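DNA mismatch repair protein MUTS (Thermus aquaticus, PDB 1EWQ) takes part in DNA mismatch repair, binding mismatched duplex DNA and acting as an ATP-dependent sensor of DNA damage with weak ATPase activity. Local coordinates at residues K462-V467 with Q474-P479. Residues are numbered along the deposited sequence; the frame is centred on the assembly and turned at random.
Sequences KEYRPV and QRYTLP. With nucleotides of chain A.
Antiparallel strand pairing joins Arg-465 to Thr-477 and Pro-466 to Tyr-476 in a beta hairpin far from the centre of the chain, where strand 465-469 lies at the edge of a four-stranded sheet. Arg-465 N donates to Thr-477 O (2.9 Å), while the return bond from Thr-477 N to Arg-465 O is bent and weak. Val-467 N and Gln-474 NE2 share Arg-475 O as acceptor; the Gln-474 chain, bent at chi2 (65°), brings NE2 to this carbonyl, and its OE1 is hydrogen-bonded to Thr-469 OG1. Beside this pairing, CG2 of Thr-477 sits over one face of the Arg-465 guanidinium, 3.6 Å from CZ. The sheet is the DNA-binding domain IV of MutS, set between long helices: Arg-475, its chain extended from CG to NE, presents NH1 and NH2 edge-on to OP1 and OP2 of the DT19 phosphate of chain A, while Glu-451 forms a salt bridge with NH2. The Tyr-464 ring meets that of Tyr-476 obliquely, planes at 52°, and its CD1 packs on Leu-478 CD2 (3.4 Å); Tyr-464 OH is hydrogen-bonded to Glu-429 of helix 406-433. An alanine here would probably leave Leu-478 CD2 without this packing and Glu-429 without its hydroxyl partner. Pro-466 CA approaches Tyr-476 CD2 at 3.6 Å.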
ATOM      1  N   LYS C 462      25.612  59.685  24.669  1.00 37.86           N
ATOM      2  CA  LYS C 462      26.672  59.663  23.663  1.00 38.67           C
ATOM      3  C   LYS C 462      27.489  58.371  23.654  1.00 38.71           C
ATOM      4  O   LYS C 462      28.027  57.983  22.616  1.00 38.24           O
ATOM      5  CB  LYS C 462      27.624  60.847  23.883  1.00 39.53           C
ATOM      6  CG  LYS C 462      26.955  62.206  24.131  1.00 40.91           C
ATOM      7  CD  LYS C 462      26.154  62.729  22.925  1.00 41.66           C
ATOM      8  CE  LYS C 462      24.703  62.242  22.943  1.00 42.36           C
ATOM      9  NZ  LYS C 462      23.820  62.991  21.982  1.00 42.30           N
ATOM     10  N   GLU C 463      27.587  57.718  24.810  1.00 39.02           N
ATOM     11  CA  GLU C 463      28.354  56.474  24.946  1.00 39.59           C
ATOM     12  C   GLU C 463      27.749  55.299  24.183  1.00 39.08           C
ATOM     13  O   GLU C 463      28.469  54.400  23.750  1.00 39.10           O
ATOM     14  CB  GLU C 463      28.478  56.072  26.423  1.00 40.44           C
ATOM     15  CG  GLU C 463      29.177  57.088  27.309  1.00 41.97           C
ATOM     16  CD  GLU C 463      28.466  58.434  27.350  1.00 42.93           C
ATOM     17  OE1 GLU C 463      27.235  58.463  27.592  1.00 43.26           O
ATOM     18  OE2 GLU C 463      29.145  59.467  27.145  1.00 43.73           O
ATOM     19  N   TYR C 464      26.428  55.295  24.038  1.00 38.73           N
ATOM     20  CA  TYR C 464      25.753  54.211  23.335  1.00 38.14           C
ATOM     21  C   TYR C 464      26.268  54.086  21.913  1.00 38.29           C
ATOM     22  O   TYR C 464      26.280  55.060  21.164  1.00 38.35           O
ATOM     23  CB  TYR C 464      24.239  54.444  23.325  1.00 37.29           C
ATOM     24  CG  TYR C 464      23.558  54.063  24.617  1.00 36.17           C
ATOM     25  CD1 TYR C 464      24.249  54.101  25.826  1.00 35.85           C
ATOM     26  CD2 TYR C 464      22.211  53.703  24.637  1.00 35.74           C
ATOM     27  CE1 TYR C 464      23.618  53.794  27.028  1.00 35.47           C
ATOM     28  CE2 TYR C 464      21.564  53.398  25.834  1.00 35.15           C
ATOM     29  CZ  TYR C 464      22.276  53.446  27.027  1.00 35.41           C
ATOM     30  OH  TYR C 464      21.656  53.162  28.219  1.00 34.59           O
ATOM     31  N   ARG C 465      26.714  52.887  21.557  1.00 38.18           N
ATOM     32  CA  ARG C 465      27.215  52.633  20.216  1.00 38.20           C
ATOM     33  C   ARG C 465      26.112  51.911  19.438  1.00 37.72           C
ATOM     34  O   ARG C 465      25.705  50.807  19.795  1.00 37.39           O
ATOM     35  CB  ARG C 465      28.492  51.778  20.273  1.00 39.20           C
ATOM     36  CG  ARG C 465      29.141  51.493  18.911  1.00 40.42           C
ATOM     37  CD  ARG C 465      29.092  49.992  18.558  1.00 41.64           C
ATOM     38  NE  ARG C 465      30.034  49.193  19.346  1.00 42.41           N
ATOM     39  CZ  ARG C 465      30.035  47.858  19.417  1.00 43.00           C
ATOM     40  NH1 ARG C 465      29.136  47.142  18.747  1.00 42.85           N
ATOM     41  NH2 ARG C 465      30.943  47.234  20.167  1.00 43.21           N
ATOM     42  N   PRO C 466      25.598  52.553  18.378  1.00 37.47           N
ATOM     43  CA  PRO C 466      24.541  52.011  17.519  1.00 37.21           C
ATOM     44  C   PRO C 466      24.925  50.615  17.062  1.00 37.25           C
ATOM     45  O   PRO C 466      26.063  50.388  16.663  1.00 36.91           O
ATOM     46  CB  PRO C 466      24.500  53.002  16.356  1.00 37.31           C
ATOM     47  CG  PRO C 466      24.905  54.299  17.014  1.00 37.25           C
ATOM     48  CD  PRO C 466      26.053  53.866  17.889  1.00 37.16           C
ATOM     49  N   VAL C 467      23.984  49.681  17.127  1.00 37.20           N
ATOM     50  CA  VAL C 467      24.266  48.310  16.708  1.00 37.17           C
ATOM     51  C   VAL C 467      23.252  47.782  15.696  1.00 36.92           C
ATOM     52  O   VAL C 467      23.617  47.151  14.695  1.00 37.14           O
ATOM     53  CB  VAL C 467      24.316  47.357  17.933  1.00 37.33           C
ATOM     54  CG1 VAL C 467      24.297  45.910  17.481  1.00 37.36           C
ATOM     55  CG2 VAL C 467      25.581  47.621  18.732  1.00 37.48           C
ATOM     56  N   GLN C 474      15.862  51.188  18.189  1.00 33.67           N
ATOM     57  CA  GLN C 474      17.280  51.205  17.875  1.00 33.79           C
ATOM     58  C   GLN C 474      18.007  50.517  19.014  1.00 33.59           C
ATOM     59  O   GLN C 474      17.665  50.702  20.188  1.00 33.32           O
ATOM     60  CB  GLN C 474      17.778  52.645  17.726  1.00 34.09           C
ATOM     61  CG  GLN C 474      19.282  52.784  17.509  1.00 35.26           C
ATOM     62  CD  GLN C 474      19.768  52.192  16.191  1.00 35.87           C
ATOM     63  OE1 GLN C 474      19.186  52.437  15.130  1.00 36.33           O
ATOM     64  NE2 GLN C 474      20.854  51.423  16.252  1.00 35.87           N
ATOM     65  N   ARG C 475      19.002  49.713  18.660  1.00 33.18           N
ATOM     66  CA  ARG C 475      19.774  49.001  19.655  1.00 33.31           C
ATOM     67  C   ARG C 475      21.227  49.456  19.653  1.00 33.81           C
ATOM     68  O   ARG C 475      21.816  49.734  18.601  1.00 33.51           O
ATOM     69  CB  ARG C 475      19.641  47.494  19.416  1.00 32.70           C
ATOM     70  CG  ARG C 475      18.204  47.030  19.599  1.00 31.70           C
ATOM     71  CD  ARG C 475      17.931  45.655  19.024  1.00 31.36           C
ATOM     72  NE  ARG C 475      16.545  45.271  19.274  1.00 31.15           N
ATOM     73  CZ  ARG C 475      15.930  44.239  18.701  1.00 30.92           C
ATOM     74  NH1 ARG C 475      16.576  43.473  17.835  1.00 30.50           N
ATOM     75  NH2 ARG C 475      14.661  43.981  18.994  1.00 30.97           N
ATOM     76  N   TYR C 476      21.793  49.544  20.852  1.00 34.37           N
ATOM     77  CA  TYR C 476      23.162  49.997  21.018  1.00 35.22           C
ATOM     78  C   TYR C 476      23.987  49.059  21.874  1.00 36.22           C
ATOM     79  O   TYR C 476      23.519  48.018  22.335  1.00 35.88           O
ATOM     80  CB  TYR C 476      23.196  51.381  21.670  1.00 34.69           C
ATOM     81  CG  TYR C 476      22.197  52.371  21.116  1.00 34.19           C
ATOM     82  CD1 TYR C 476      20.852  52.307  21.482  1.00 33.96           C
ATOM     83  CD2 TYR C 476      22.600  53.387  20.246  1.00 33.64           C
ATOM     84  CE1 TYR C 476      19.930  53.225  21.001  1.00 33.83           C
ATOM     85  CE2 TYR C 476      21.685  54.318  19.757  1.00 33.58           C
ATOM     86  CZ  TYR C 476      20.350  54.230  20.139  1.00 33.85           C
ATOM     87  OH  TYR C 476      19.430  55.135  19.664  1.00 33.57           O
ATOM     88  N   THR C 477      25.226  49.471  22.101  1.00 37.37           N
ATOM     89  CA  THR C 477      26.156  48.696  22.890  1.00 38.87           C
ATOM     90  C   THR C 477      27.025  49.604  23.742  1.00 39.71           C
ATOM     91  O   THR C 477      27.296  50.748  23.375  1.00 40.02           O
ATOM     92  CB  THR C 477      27.059  47.849  21.964  1.00 38.85           C
ATOM     93  OG1 THR C 477      26.374  46.644  21.610  1.00 39.22           O
ATOM     94  CG2 THR C 477      28.367  47.522  22.627  1.00 39.23           C
ATOM     95  N   LEU C 478      27.427  49.091  24.894  1.00 40.74           N
ATOM     96  CA  LEU C 478      28.319  49.802  25.791  1.00 41.87           C
ATOM     97  C   LEU C 478      29.541  48.888  25.875  1.00 42.78           C
ATOM     98  O   LEU C 478      29.424  47.671  25.717  1.00 42.56           O
ATOM     99  CB  LEU C 478      27.693  49.980  27.182  1.00 41.81           C
ATOM    100  CG  LEU C 478      26.579  51.018  27.372  1.00 42.07           C
ATOM    101  CD1 LEU C 478      26.244  51.121  28.850  1.00 42.00           C
ATOM    102  CD2 LEU C 478      27.026  52.381  26.860  1.00 42.13           C
ATOM    103  N   PRO C 479      30.730  49.464  26.096  1.00 43.72           N
ATOM    104  CA  PRO C 479      31.983  48.705  26.199  1.00 44.60           C
ATOM    105  C   PRO C 479      31.967  47.579  27.249  1.00 45.48           C
ATOM    106  O   PRO C 479      32.499  46.488  27.015  1.00 45.43           O
ATOM    107  CB  PRO C 479      33.007  49.790  26.525  1.00 44.64           C
ATOM    108  CG  PRO C 479      32.465  50.982  25.776  1.00 44.29           C
ATOM    109  CD  PRO C 479      30.990  50.916  26.120  1.00 44.03           C
TER
ATOM    110  P    DT A  19      14.300  41.178  16.537  1.00 36.61           P
ATOM    111  OP1  DT A  19      15.642  41.750  16.214  1.00 36.26           O
ATOM    112  OP2  DT A  19      13.794  41.189  17.934  1.00 35.78           O
ATOM    113  O5'  DT A  19      13.249  41.942  15.637  1.00 35.71           O
ATOM    114  C5'  DT A  19      12.282  41.210  14.922  1.00 34.83           C
ATOM    115  C4'  DT A  19      11.873  41.970  13.690  1.00 33.76           C
ATOM    116  O4'  DT A  19      10.883  41.169  13.021  1.00 33.51           O
ATOM    117  C3'  DT A  19      11.198  43.298  14.008  1.00 33.01           C
ATOM    118  O3'  DT A  19      11.487  44.252  12.987  1.00 32.34           O
ATOM    119  C2'  DT A  19       9.729  42.937  14.102  1.00 32.90           C
ATOM    120  C1'  DT A  19       9.584  41.696  13.227  1.00 32.78           C
ATOM    121  N1   DT A  19       8.793  40.622  13.850  1.00 32.30           N
ATOM    122  C2   DT A  19       7.905  39.940  13.060  1.00 31.91           C
ATOM    123  O2   DT A  19       7.737  40.203  11.877  1.00 32.04           O
ATOM    124  N3   DT A  19       7.221  38.938  13.704  1.00 31.41           N
ATOM    125  C4   DT A  19       7.336  38.568  15.029  1.00 31.35           C
ATOM    126  O4   DT A  19       6.655  37.646  15.467  1.00 30.96           O
ATOM    127  C5   DT A  19       8.289  39.336  15.803  1.00 31.41           C
ATOM    128  C7   DT A  19       8.492  39.006  17.249  1.00 30.97           C
ATOM    129  C6   DT A  19       8.955  40.313  15.182  1.00 31.55           C
TER